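Local coordinates for glucose import ATP-binding protein GlcV (Sulfolobus solfataricus, PDB 1OXX) that binds and hydrolyses ATP to power glucose uptake, as the energy-coupling ABC-ATPase subunit of the GlcSTUV transporter, at residues A[46-51]-A[195-200]; A[81-86]-A[158-163]; A[87-92]-A[164-169]; A[100-105]-A[151-156]. The protein carries 1 engineered substitution. All coordinates share one frame; numbering follows the deposited sequence. Where two conformers were deposited one is given.

Interaction 1: A[46-51]-A[195-200]; sequences TFMRII and LVVSHD
Leu195 meets helix 41-52 chiefly through one methyl, CD2, which lies 3.7 Å from CE2 of Phe47 at a slant to the ring. The same methyl is 3.9 Å from CG1 of Ile51, the two side chains crossing at about a right angle. Within the helix, CG1 of Ile51 in turn sits 3.8 Å above one face of the Phe47 ring, toward its rim, so that the two residues form one surface for the leucine. With CG of Leu195 anti to the backbone N (chi1 175°), the branch is carried toward these residues. Met48 adds to the contact less certainly, being modelled in two conformers: in one, its bent chain slides past Leu195 and leaves CE 4.0 Å from CG1 of Val197. No hydrogen bond crosses this buried, apolar interface.

Further out, helix and strand run nearly antiparallel, their axes 9.6 Å apart at 158°, and Ile36 of strand 33-37 touches Phe47, Leu195 and Val197. Farther along the segment, Asp200 N donates to Ser198 OG over 3.0 Å in an ST turn, while Asp200 OD1 caps the following helix at Ala202 N. His199, placed like the switch histidine of ABC ATPases, hydrogen-bonds Glu166. A helix that follows the phosphate-binding loop, carries Thr46 of the inferred ATP site and packs on a central parallel sheet is the hallmark of the P-loop NTPase fold.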
loop_
_atom_site.group_PDB
_atom_site.type_symbol
_atom_site.label_atom_id
_atom_site.label_comp_id
_atom_site.label_asym_id
_atom_site.label_seq_id
_atom_site.Cartn_x
_atom_site.Cartn_y
_atom_site.Cartn_z
ATOM N N THR A 46 13.538 -2.058 -2.996
ATOM C CA THR A 46 14.728 -2.778 -2.550
ATOM C C THR A 46 14.300 -4.041 -1.805
ATOM O O THR A 46 14.812 -5.130 -2.054
ATOM C CB THR A 46 15.588 -1.893 -1.676
ATOM O OG1 THR A 46 16.135 -0.839 -2.483
ATOM C CG2 THR A 46 16.813 -2.657 -1.132
ATOM N N PHE A 47 13.360 -3.902 -0.885
ATOM C CA PHE A 47 12.838 -5.062 -0.171
ATOM C C PHE A 47 12.298 -6.092 -1.154
ATOM O O PHE A 47 12.603 -7.276 -1.071
ATOM C CB PHE A 47 11.722 -4.644 0.791
ATOM C CG PHE A 47 11.142 -5.780 1.590
ATOM C CD1 PHE A 47 11.821 -6.300 2.677
ATOM C CD2 PHE A 47 9.916 -6.323 1.261
ATOM C CE1 PHE A 47 11.283 -7.350 3.420
ATOM C CE2 PHE A 47 9.380 -7.364 2.006
ATOM C CZ PHE A 47 10.066 -7.877 3.080
ATOM N N MET A 48 11.515 -5.635 -2.117
ATOM C CA MET A 48 10.925 -6.561 -3.051
ATOM C C MET A 48 11.978 -7.284 -3.885
ATOM O O MET A 48 11.855 -8.477 -4.194
ATOM C CB MET A 48 9.952 -5.819 -3.963
ATOM C CG MET A 48 9.236 -6.773 -4.920
ATOM S SD MET A 48 7.454 -6.623 -5.065
ATOM C CE MET A 48 6.951 -7.617 -3.699
ATOM N N ARG A 49 13.008 -6.543 -4.286
ATOM C CA ARG A 49 14.078 -7.118 -5.082
ATOM C C ARG A 49 14.834 -8.181 -4.281
ATOM O O ARG A 49 15.292 -9.174 -4.840
ATOM C CB ARG A 49 15.030 -6.021 -5.571
ATOM C CG ARG A 49 14.464 -5.220 -6.722
ATOM C CD ARG A 49 15.307 -4.038 -7.144
ATOM N NE ARG A 49 16.553 -4.405 -7.803
ATOM C CZ ARG A 49 16.641 -4.756 -9.076
ATOM N NH1 ARG A 49 15.561 -4.782 -9.833
ATOM N NH2 ARG A 49 17.822 -5.061 -9.600
ATOM N N ILE A 50 14.958 -7.971 -2.973
ATOM C CA ILE A 50 15.599 -8.967 -2.127
ATOM C C ILE A 50 14.726 -10.217 -2.038
ATOM O O ILE A 50 15.231 -11.348 -2.108
ATOM C CB ILE A 50 15.932 -8.370 -0.755
ATOM C CG1 ILE A 50 17.132 -7.447 -0.902
ATOM C CG2 ILE A 50 16.231 -9.456 0.253
ATOM C CD1 ILE A 50 17.483 -6.657 0.340
ATOM N N ILE A 51 13.416 -10.049 -1.865
ATOM C CA ILE A 51 12.544 -11.231 -1.859
ATOM C C ILE A 51 12.609 -11.954 -3.215
ATOM O O ILE A 51 12.592 -13.179 -3.253
ATOM C CB ILE A 51 11.080 -10.860 -1.507
ATOM C CG1 ILE A 51 10.998 -10.086 -0.193
ATOM C CG2 ILE A 51 10.216 -12.105 -1.465
ATOM C CD1 ILE A 51 11.592 -10.799 0.997
ATOM N N LEU A 195 2.912 -11.020 -1.903
ATOM C CA LEU A 195 3.504 -9.848 -1.290
ATOM C C LEU A 195 3.278 -8.696 -2.262
ATOM O O LEU A 195 3.671 -8.773 -3.435
ATOM C CB LEU A 195 5.000 -10.014 -1.044
ATOM C CG LEU A 195 5.771 -8.795 -0.515
ATOM C CD1 LEU A 195 5.310 -8.395 0.864
ATOM C CD2 LEU A 195 7.278 -9.058 -0.512
ATOM N N VAL A 196 2.668 -7.632 -1.767
ATOM C CA VAL A 196 2.411 -6.452 -2.590
ATOM C C VAL A 196 3.025 -5.254 -1.903
ATOM O O VAL A 196 2.865 -5.073 -0.694
ATOM C CB VAL A 196 0.912 -6.238 -2.830
ATOM C CG1 VAL A 196 0.171 -6.107 -1.523
ATOM C CG2 VAL A 196 0.662 -4.985 -3.700
ATOM N N VAL A 197 3.763 -4.455 -2.662
ATOM C CA VAL A 197 4.288 -3.204 -2.141
ATOM C C VAL A 197 3.709 -2.083 -2.984
ATOM O O VAL A 197 3.592 -2.201 -4.208
ATOM C CB VAL A 197 5.830 -3.137 -2.099
ATOM C CG1 VAL A 197 6.402 -4.373 -1.432
ATOM C CG2 VAL A 197 6.403 -2.961 -3.484
ATOM N N SER A 198 3.336 -0.975 -2.336
ATOM C CA SER A 198 2.707 0.125 -3.037
ATOM C C SER A 198 2.749 1.392 -2.202
ATOM O O SER A 198 2.939 1.320 -0.989
ATOM C CB SER A 198 1.233 -0.199 -3.333
ATOM O OG SER A 198 0.596 0.802 -4.102
ATOM N N HIS A 199 2.610 2.510 -2.902
ATOM C CA HIS A 199 2.492 3.840 -2.314
ATOM C C HIS A 199 1.021 4.113 -2.004
ATOM O O HIS A 199 0.695 4.989 -1.176
ATOM C CB HIS A 199 2.986 4.891 -3.316
ATOM C CG HIS A 199 2.071 5.077 -4.483
ATOM N ND1 HIS A 199 1.907 4.118 -5.460
ATOM C CD2 HIS A 199 1.245 6.097 -4.816
ATOM C CE1 HIS A 199 1.027 4.543 -6.349
ATOM N NE2 HIS A 199 0.612 5.743 -5.984
ATOM N N ASP A 200 0.142 3.361 -2.668
ATOM C CA ASP A 200 -1.299 3.546 -2.564
ATOM C C ASP A 200 -1.955 2.615 -1.556
ATOM O O ASP A 200 -1.974 1.406 -1.750
ATOM C CB ASP A 200 -1.949 3.305 -3.922
ATOM C CG ASP A 200 -3.389 3.743 -3.958
ATOM O OD1 ASP A 200 -3.927 4.138 -2.898
ATOM O OD2 ASP A 200 -4.066 3.737 -5.011
#

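Interaction 2: A[81-86]-A[158-163]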
loop_
_atom_site.group_PDB
_atom_site.type_symbol
_atom_site.label_atom_id
_atom_site.label_comp_id
_atom_site.label_asym_id
_atom_site.label_seq_id
_atom_site.Cartn_x
_atom_site.Cartn_y
_atom_site.Cartn_z
ATOM N N ASP A 81 15.051 -20.059 -9.509
ATOM C CA ASP A 81 14.877 -21.276 -8.727
ATOM C C ASP A 81 14.003 -21.080 -7.485
ATOM O O ASP A 81 13.895 -22.000 -6.676
ATOM C CB ASP A 81 16.228 -21.825 -8.295
ATOM C CG ASP A 81 17.076 -22.300 -9.461
ATOM O OD1 ASP A 81 16.529 -22.514 -10.562
ATOM O OD2 ASP A 81 18.306 -22.488 -9.352
ATOM N N ARG A 82 13.396 -19.898 -7.324
ATOM C CA ARG A 82 12.583 -19.592 -6.142
ATOM C C ARG A 82 11.047 -19.742 -6.238
ATOM O O ARG A 82 10.317 -19.453 -5.284
ATOM C CB ARG A 82 12.868 -18.165 -5.721
ATOM C CG ARG A 82 14.230 -17.951 -5.124
ATOM C CD ARG A 82 14.359 -16.577 -4.560
ATOM N NE ARG A 82 15.725 -16.279 -4.150
ATOM C CZ ARG A 82 16.063 -15.214 -3.434
ATOM N NH1 ARG A 82 15.147 -14.340 -3.015
ATOM N NH2 ARG A 82 17.334 -15.029 -3.134
ATOM N N LYS A 83 10.566 -20.188 -7.379
ATOM C CA LYS A 83 9.136 -20.362 -7.631
ATOM C C LYS A 83 8.336 -19.078 -7.410
ATOM O O LYS A 83 7.314 -19.067 -6.729
ATOM C CB LYS A 83 8.549 -21.542 -6.858
ATOM C CG LYS A 83 9.208 -22.878 -7.220
ATOM C CD LYS A 83 8.239 -24.045 -7.127
ATOM C CE LYS A 83 7.522 -24.269 -8.452
ATOM N NZ LYS A 83 7.046 -25.672 -8.600
ATOM N N ILE A 84 8.826 -18.019 -8.027
ATOM C CA ILE A 84 8.249 -16.688 -7.929
ATOM C C ILE A 84 7.669 -16.220 -9.252
ATOM O O ILE A 84 8.183 -16.573 -10.328
ATOM C CB ILE A 84 9.296 -15.679 -7.484
ATOM C CG1 ILE A 84 9.832 -16.058 -6.113
ATOM C CG2 ILE A 84 8.705 -14.287 -7.411
ATOM C CD1 ILE A 84 10.957 -15.161 -5.638
ATOM N N GLY A 85 6.573 -15.500 -9.160
ATOM C CA GLY A 85 5.992 -14.788 -10.283
ATOM C C GLY A 85 6.045 -13.314 -9.942
ATOM O O GLY A 85 5.675 -12.928 -8.830
ATOM N N MET A 86 6.515 -12.500 -10.878
ATOM C CA MET A 86 6.693 -11.073 -10.639
ATOM C C MET A 86 5.808 -10.221 -11.543
ATOM O O MET A 86 5.814 -10.407 -12.762
ATOM C CB MET A 86 8.154 -10.685 -10.881
ATOM C CG MET A 86 9.128 -11.262 -9.871
ATOM S SD MET A 86 10.858 -11.023 -10.327
ATOM C CE MET A 86 11.003 -12.199 -11.661
ATOM N N ASP A 158 3.770 -21.781 -12.762
ATOM C CA ASP A 158 3.158 -22.163 -11.485
ATOM C C ASP A 158 4.013 -21.869 -10.245
ATOM O O ASP A 158 4.591 -22.726 -9.591
ATOM C CB ASP A 158 2.736 -23.621 -11.457
ATOM C CG ASP A 158 1.557 -23.846 -10.524
ATOM O OD1 ASP A 158 0.522 -23.151 -10.710
ATOM O OD2 ASP A 158 1.576 -24.662 -9.575
ATOM N N PRO A 159 4.030 -20.621 -9.898
ATOM C CA PRO A 159 4.786 -20.171 -8.739
ATOM C C PRO A 159 4.115 -20.472 -7.411
ATOM O O PRO A 159 2.927 -20.786 -7.350
ATOM C CB PRO A 159 4.804 -18.660 -8.921
ATOM C CG PRO A 159 3.675 -18.325 -9.765
ATOM C CD PRO A 159 3.274 -19.539 -10.535
ATOM N N SER A 160 4.901 -20.365 -6.350
ATOM C CA SER A 160 4.426 -20.487 -4.980
ATOM C C SER A 160 4.241 -19.119 -4.336
ATOM O O SER A 160 3.543 -19.006 -3.350
ATOM C CB SER A 160 5.440 -21.267 -4.148
ATOM O OG SER A 160 5.510 -22.628 -4.557
ATOM N N LEU A 161 4.855 -18.101 -4.929
ATOM C CA LEU A 161 4.873 -16.744 -4.410
ATOM C C LEU A 161 4.647 -15.772 -5.556
ATOM O O LEU A 161 5.305 -15.853 -6.590
ATOM C CB LEU A 161 6.229 -16.472 -3.771
ATOM C CG LEU A 161 6.535 -15.054 -3.298
ATOM C CD1 LEU A 161 5.534 -14.614 -2.215
ATOM C CD2 LEU A 161 7.981 -14.965 -2.791
ATOM N N LEU A 162 3.694 -14.873 -5.376
ATOM C CA LEU A 162 3.420 -13.838 -6.354
ATOM C C LEU A 162 3.846 -12.508 -5.738
ATOM O O LEU A 162 3.378 -12.153 -4.670
ATOM C CB LEU A 162 1.937 -13.802 -6.690
ATOM C CG LEU A 162 1.508 -12.786 -7.755
ATOM C CD1 LEU A 162 2.224 -13.040 -9.083
ATOM C CD2 LEU A 162 -0.019 -12.837 -7.934
ATOM N N LEU A 163 4.726 -11.800 -6.430
ATOM C CA LEU A 163 5.288 -10.532 -5.965
ATOM C C LEU A 163 4.773 -9.406 -6.856
ATOM O O LEU A 163 4.946 -9.454 -8.065
ATOM C CB LEU A 163 6.804 -10.558 -6.055
ATOM C CG LEU A 163 7.528 -11.659 -5.303
ATOM C CD1 LEU A 163 9.063 -11.605 -5.481
ATOM C CD2 LEU A 163 7.193 -11.557 -3.820
#
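The parallel strand pair at one edge of the nucleotide-binding sheet is preceded by Lys83, whose carbonyl O is gripped by two successive backbone donors of the neighbouring strand's approach. Ser160 N comes in at 2.8 Å, tilted 27° from the carbonyl plane, and Leu161 N at 3.2 Å, more nearly in line with the C=O bond. The pairing then becomes regular: Gly85 N donates to Leu161 O over 2.9 Å, and Leu163 N to Gly85 O over 2.8 Å. Pro159 CB packs 3.6 Å from Gly85 N, and Leu162 CD1 closes on Gly85 O. On the other face Ile84 lies alongside Leu161, while its CG2, anti to the backbone N, presses against Leu163 CD1 at 3.3 Å, closer than ordinary van der Waals contact. An alanine at Ile84 would remove both branches and is likely to open a gap beside Leu161 CD2 and Leu163 CD1, leaving the two leucine side chains freer to shift. The face bearing Leu161 and Leu163 is covered by Ile51 of helix 41-52, with Phe64 of strand 61-64 touching Ile84 and Leu161; just before the strand, Arg82 NH1 binds the carbonyls of Ile50 and Ile51 in that same helix.

Interaction 3: A[87-92]-A[164-169]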
loop_
_atom_site.group_PDB
_atom_site.type_symbol
_atom_site.label_atom_id
_atom_site.label_comp_id
_atom_site.label_asym_id
_atom_site.label_seq_id
_atom_site.Cartn_x
_atom_site.Cartn_y
_atom_site.Cartn_z
ATOM N N VAL A 87 5.078 -9.286 -10.946
ATOM C CA VAL A 87 4.300 -8.288 -11.678
ATOM C C VAL A 87 4.837 -6.978 -11.154
ATOM O O VAL A 87 4.434 -6.533 -10.080
ATOM C CB VAL A 87 2.820 -8.352 -11.390
ATOM C CG1 VAL A 87 2.108 -7.252 -12.150
ATOM C CG2 VAL A 87 2.272 -9.718 -11.773
ATOM N N PHE A 88 5.758 -6.393 -11.896
ATOM C CA PHE A 88 6.461 -5.197 -11.452
ATOM C C PHE A 88 6.220 -4.115 -12.473
ATOM O O PHE A 88 6.402 -4.337 -13.666
ATOM C CB PHE A 88 7.970 -5.435 -11.375
ATOM C CG PHE A 88 8.430 -6.361 -10.272
ATOM C CD1 PHE A 88 7.574 -6.830 -9.295
ATOM C CD2 PHE A 88 9.761 -6.752 -10.224
ATOM C CE1 PHE A 88 8.037 -7.655 -8.297
ATOM C CE2 PHE A 88 10.222 -7.582 -9.225
ATOM C CZ PHE A 88 9.364 -8.024 -8.260
ATOM N N GLN A 89 5.867 -2.928 -12.008
ATOM C CA GLN A 89 5.620 -1.820 -12.920
ATOM C C GLN A 89 6.821 -1.622 -13.849
ATOM O O GLN A 89 6.655 -1.292 -15.027
ATOM C CB GLN A 89 5.314 -0.539 -12.143
ATOM C CG GLN A 89 4.981 0.639 -13.057
ATOM C CD GLN A 89 4.452 1.854 -12.315
ATOM O OE1 GLN A 89 3.440 2.434 -12.713
ATOM N NE2 GLN A 89 5.137 2.248 -11.246
ATOM N N THR A 90 8.021 -1.861 -13.326
ATOM C CA THR A 90 9.259 -1.681 -14.083
ATOM C C THR A 90 9.640 -2.857 -14.981
ATOM O O THR A 90 10.650 -2.782 -15.688
ATOM C CB THR A 90 10.426 -1.416 -13.121
ATOM O OG1 THR A 90 10.489 -2.458 -12.143
ATOM C CG2 THR A 90 10.180 -0.153 -12.304
ATOM N N TRP A 91 8.874 -3.946 -14.926
ATOM C CA TRP A 91 9.125 -5.091 -15.807
ATOM C C TRP A 91 8.061 -5.109 -16.896
ATOM O O TRP A 91 7.008 -5.713 -16.741
ATOM C CB TRP A 91 9.089 -6.417 -15.047
ATOM C CG TRP A 91 9.490 -7.590 -15.895
ATOM C CD1 TRP A 91 10.268 -7.556 -17.019
ATOM C CD2 TRP A 91 9.148 -8.962 -15.689
ATOM N NE1 TRP A 91 10.443 -8.823 -17.516
ATOM C CE2 TRP A 91 9.760 -9.709 -16.722
ATOM C CE3 TRP A 91 8.385 -9.646 -14.733
ATOM C CZ2 TRP A 91 9.631 -11.097 -16.827
ATOM C CZ3 TRP A 91 8.260 -11.017 -14.837
ATOM C CH2 TRP A 91 8.880 -11.733 -15.876
ATOM N N ALA A 92 8.339 -4.453 -18.009
ATOM C CA ALA A 92 7.336 -4.327 -19.056
ATOM C C ALA A 92 7.258 -5.552 -19.959
ATOM O O ALA A 92 8.076 -6.459 -19.898
ATOM C CB ALA A 92 7.622 -3.096 -19.884
ATOM N N LEU A 164 4.183 -8.391 -6.242
ATOM C CA LEU A 164 3.593 -7.260 -6.948
ATOM C C LEU A 164 4.221 -5.970 -6.435
ATOM O O LEU A 164 4.208 -5.693 -5.244
ATOM C CB LEU A 164 2.092 -7.211 -6.706
ATOM C CG LEU A 164 1.281 -8.467 -7.026
ATOM C CD1 LEU A 164 -0.161 -8.296 -6.546
ATOM C CD2 LEU A 164 1.327 -8.814 -8.507
ATOM N N ASP A 165 4.789 -5.201 -7.346
ATOM C CA ASP A 165 5.388 -3.916 -7.021
ATOM C C ASP A 165 4.684 -2.867 -7.877
ATOM O O ASP A 165 4.884 -2.821 -9.094
ATOM C CB ASP A 165 6.884 -3.936 -7.327
ATOM C CG ASP A 165 7.602 -2.672 -6.872
ATOM O OD1 ASP A 165 6.941 -1.630 -6.669
ATOM O OD2 ASP A 165 8.842 -2.652 -6.693
ATOM N N GLU A 166 3.848 -2.038 -7.245
ATOM C CA GLU A 166 3.088 -1.009 -7.959
ATOM C C GLU A 166 2.381 -1.616 -9.152
ATOM O O GLU A 166 2.444 -1.084 -10.261
ATOM C CB GLU A 166 4.014 0.101 -8.463
ATOM C CG GLU A 166 4.625 0.956 -7.383
ATOM C CD GLU A 166 3.638 1.939 -6.786
ATOM O OE1 GLU A 166 2.714 2.366 -7.512
ATOM O OE2 GLU A 166 3.793 2.285 -5.598
ATOM N N PRO A 167 1.686 -2.722 -8.936
ATOM C CA PRO A 167 1.157 -3.523 -10.045
ATOM C C PRO A 167 0.022 -2.902 -10.848
ATOM O O PRO A 167 -0.247 -3.412 -11.947
ATOM C CB PRO A 167 0.605 -4.749 -9.335
ATOM C CG PRO A 167 0.213 -4.227 -8.022
ATOM C CD PRO A 167 1.357 -3.324 -7.635
ATOM N N PHE A 168 -0.637 -1.868 -10.325
ATOM C CA PHE A 168 -1.815 -1.310 -10.997
ATOM C C PHE A 168 -1.597 0.112 -11.439
ATOM O O PHE A 168 -2.514 0.775 -11.926
ATOM C CB PHE A 168 -3.013 -1.365 -10.051
ATOM C CG PHE A 168 -3.175 -2.683 -9.387
ATOM C CD1 PHE A 168 -3.118 -2.792 -8.018
ATOM C CD2 PHE A 168 -3.348 -3.835 -10.148
ATOM C CE1 PHE A 168 -3.239 -4.020 -7.410
ATOM C CE2 PHE A 168 -3.474 -5.037 -9.551
ATOM C CZ PHE A 168 -3.432 -5.136 -8.175
ATOM N N SER A 169 -0.371 0.582 -11.282
ATOM C CA SER A 169 -0.083 1.984 -11.533
ATOM C C SER A 169 -0.038 2.371 -13.006
ATOM O O SER A 169 -0.009 3.551 -13.316
ATOM C CB SER A 169 1.201 2.383 -10.803
ATOM O OG SER A 169 1.073 2.092 -9.412
#
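Val87 and Leu164 lie side by side and point the same way, packed closely where their two strands end. Leu164 CD2 approaches Val87 CB to 3.3 Å, although the leucine has a second conformer and this tightness is doubtful; Pro167 CB touches Val87 CG1 from about a right angle, at 4.1 Å. The backbone locks the pair: Asp165 N donates to Val87 O over 3.1 Å, and Gln89 N to Asp165 O, also over 3.1 Å. On the opposite face of the sheet the Phe88 ring sets CD1 3.6 Å from Asp165 CB, its plane 73° from the carboxylate, while OD2 of Asp165 is taken by Thr45 OG1 of the P-loop. Strand 161-165, ending at Asp165 and followed by Glu166, has the form of a Walker B motif, and Gln89 occupies the place of the Q-loop glutamine; both Gln89 and Glu166 are inferred to bind ATP.

Beyond the strands both chains turn off in type I turns, Phe88 to Trp91 and Glu166 to Ser169, and this side is more exposed. Gln89 reaches across here: CG anti to the backbone N (chi1 -177°) and an extended chain lay it over the second turn, with CB 3.5 Å from Glu166 O. Cut back to an alanine, Gln89 would lose the chain lying by Ser169 CB, which would probably be left without that neighbour. Ser169 OG donates to Glu166 OE1 over a short 2.5 Å.

Interaction 4: A[100-105]-A[151-156]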
loop_
_atom_site.group_PDB
_atom_site.type_symbol
_atom_site.label_atom_id
_atom_site.label_comp_id
_atom_site.label_asym_id
_atom_site.label_seq_id
_atom_site.Cartn_x
_atom_site.Cartn_y
_atom_site.Cartn_z
ATOM N N PHE A 100 1.446 -14.117 -26.922
ATOM C CA PHE A 100 1.828 -15.513 -26.760
ATOM C C PHE A 100 3.313 -15.616 -26.452
ATOM O O PHE A 100 3.712 -16.313 -25.555
ATOM C CB PHE A 100 1.549 -16.322 -28.043
ATOM C CG PHE A 100 1.939 -17.777 -27.946
ATOM C CD1 PHE A 100 1.042 -18.713 -27.515
ATOM C CD2 PHE A 100 3.226 -18.185 -28.212
ATOM C CE1 PHE A 100 1.400 -20.042 -27.408
ATOM C CE2 PHE A 100 3.583 -19.508 -28.105
ATOM C CZ PHE A 100 2.668 -20.434 -27.696
ATOM N N GLU A 101 4.133 -14.950 -27.251
ATOM C CA GLU A 101 5.565 -15.015 -27.098
ATOM C C GLU A 101 6.008 -14.452 -25.756
ATOM O O GLU A 101 6.952 -14.954 -25.121
ATOM C CB GLU A 101 6.223 -14.248 -28.252
ATOM C CG GLU A 101 6.107 -14.941 -29.601
ATOM C CD GLU A 101 6.744 -14.163 -30.741
ATOM O OE1 GLU A 101 6.454 -12.962 -30.917
ATOM O OE2 GLU A 101 7.548 -14.780 -31.489
ATOM N N ASN A 102 5.326 -13.405 -25.294
ATOM C CA ASN A 102 5.642 -12.825 -23.998
ATOM C C ASN A 102 5.349 -13.813 -22.872
ATOM O O ASN A 102 6.122 -13.933 -21.926
ATOM C CB ASN A 102 4.841 -11.543 -23.771
ATOM C CG ASN A 102 5.604 -10.311 -24.166
ATOM O OD1 ASN A 102 6.485 -9.848 -23.424
ATOM N ND2 ASN A 102 5.290 -9.762 -25.339
ATOM N N ILE A 103 4.220 -14.507 -22.959
ATOM C CA ILE A 103 3.828 -15.456 -21.930
ATOM C C ILE A 103 4.691 -16.720 -21.974
ATOM O O ILE A 103 5.000 -17.309 -20.931
ATOM C CB ILE A 103 2.340 -15.778 -22.048
ATOM C CG1 ILE A 103 1.498 -14.506 -21.874
ATOM C CG2 ILE A 103 1.930 -16.839 -21.023
ATOM C CD1 ILE A 103 0.005 -14.691 -22.259
ATOM N N ALA A 104 5.115 -17.116 -23.165
ATOM C CA ALA A 104 5.931 -18.312 -23.329
ATOM C C ALA A 104 7.376 -18.109 -22.909
ATOM O O ALA A 104 8.089 -19.073 -22.606
ATOM C CB ALA A 104 5.906 -18.745 -24.756
ATOM N N PHE A 105 7.832 -16.869 -22.914
ATOM C CA PHE A 105 9.237 -16.579 -22.665
ATOM C C PHE A 105 9.835 -17.279 -21.438
ATOM O O PHE A 105 10.913 -17.857 -21.539
ATOM C CB PHE A 105 9.452 -15.064 -22.580
ATOM C CG PHE A 105 10.901 -14.666 -22.614
ATOM C CD1 PHE A 105 11.619 -14.731 -23.794
ATOM C CD2 PHE A 105 11.538 -14.256 -21.468
ATOM C CE1 PHE A 105 12.956 -14.375 -23.826
ATOM C CE2 PHE A 105 12.873 -13.896 -21.493
ATOM C CZ PHE A 105 13.577 -13.957 -22.678
ATOM N N LEU A 151 0.335 -10.588 -15.984
ATOM C CA LEU A 151 0.006 -11.547 -14.947
ATOM C C LEU A 151 0.171 -12.982 -15.464
ATOM O O LEU A 151 0.699 -13.826 -14.765
ATOM C CB LEU A 151 -1.409 -11.312 -14.461
ATOM C CG LEU A 151 -1.886 -12.070 -13.240
ATOM C CD1 LEU A 151 -0.962 -11.868 -12.061
ATOM C CD2 LEU A 151 -3.305 -11.624 -12.925
ATOM N N ALA A 152 -0.216 -13.264 -16.700
ATOM C CA ALA A 152 -0.049 -14.591 -17.270
ATOM C C ALA A 152 1.423 -14.959 -17.321
ATOM O O ALA A 152 1.802 -16.104 -17.039
ATOM C CB ALA A 152 -0.649 -14.607 -18.671
ATOM N N ARG A 153 2.253 -14.018 -17.747
ATOM C CA ARG A 153 3.703 -14.245 -17.763
ATOM C C ARG A 153 4.217 -14.632 -16.370
ATOM O O ARG A 153 5.042 -15.535 -16.222
ATOM C CB ARG A 153 4.420 -12.999 -18.277
ATOM C CG ARG A 153 5.895 -13.158 -18.350
ATOM C CD ARG A 153 6.616 -11.942 -18.876
ATOM N NE ARG A 153 6.345 -10.760 -18.085
ATOM C CZ ARG A 153 6.754 -9.545 -18.406
ATOM N NH1 ARG A 153 7.431 -9.351 -19.533
ATOM N NH2 ARG A 153 6.449 -8.518 -17.631
ATOM N N ALA A 154 3.732 -13.939 -15.347
ATOM C CA ALA A 154 4.126 -14.224 -13.963
ATOM C C ALA A 154 3.665 -15.579 -13.458
ATOM O O ALA A 154 4.300 -16.137 -12.561
ATOM C CB ALA A 154 3.593 -13.164 -13.060
ATOM N N LEU A 155 2.575 -16.107 -14.014
ATOM C CA LEU A 155 1.935 -17.335 -13.523
ATOM C C LEU A 155 2.247 -18.584 -14.334
ATOM O O LEU A 155 1.893 -19.700 -13.964
ATOM C CB LEU A 155 0.423 -17.134 -13.523
ATOM C CG LEU A 155 -0.077 -16.033 -12.601
ATOM C CD1 LEU A 155 -1.572 -15.866 -12.795
ATOM C CD2 LEU A 155 0.242 -16.346 -11.171
ATOM N N VAL A 156 2.922 -18.387 -15.451
ATOM C CA VAL A 156 3.093 -19.476 -16.412
ATOM C C VAL A 156 3.888 -20.684 -15.908
ATOM O O VAL A 156 3.668 -21.797 -16.369
ATOM C CB VAL A 156 3.649 -18.941 -17.766
ATOM C CG1 VAL A 156 5.127 -18.711 -17.710
ATOM C CG2 VAL A 156 3.283 -19.894 -18.863
#
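Ala152 turns its methyl toward Ile103, and the meeting is close: CB stands 3.6 Å from CD1 of the isoleucine and 3.9 Å from its CG1. The extended end of Ile103 (chi2 168°) is what brings CD1 to the small residue.

Arg153, next in line, works through its aliphatic part. CG and CD both lie 3.7 Å from the carbonyl O of Asn102, and a bend at chi3 (58°) sends the guanidinium onward. There NH1 and NH2 bind the carbonyls of Ala92 and Trp91, and the group also makes a cation-pi contact with the Trp91 ring. Asn102 OD1 stays 4.0 Å from Arg153 NH1, too far to bond. Its donor is instead Tyr94 N.

The two helices run broadly parallel, with axes 8.5 Å apart at 31°. Helix 143-155, whose start lies at the ABC signature region, is joined here to helix 99-104 of the helical part of the ATPase domain; Val121 and Val124 of helix 114-127 touch Ile103 and Ala152 respectively.

At the far end Val156 packs against Ile103. Its CG1 is 3.5 Å from Ile103 O, and its CG2 meets Ile103 CG2 at 4.0 Å, while Val156 O receives a hydrogen bond from Arg120 NE.

Overall arrangement
Interactions 2 and 3 are successive halves of one strand pair, joined where Val87 N bonds to Leu163 O at 2.9 Å. Interaction 1 lies beside them: strand 193-198 is the next in the sheet, bonded through Leu195 N to Leu162 O (3.0 Å), and its helix covers one face. Helix 143-155 of interaction 4 packs on the opposite face, Ala154 CB lying 3.6 Å from Met86 O; the centre of interaction 4 is about 21 Å from that of interaction 1, without touching. The ATP site inferred for this protein collects at the strand ends, where His199 of interaction 1 reaches Glu166 of interaction 3 (ND1 to OE2, 2.6 Å). Arg153 ties the segment after Gln89 to the helical region.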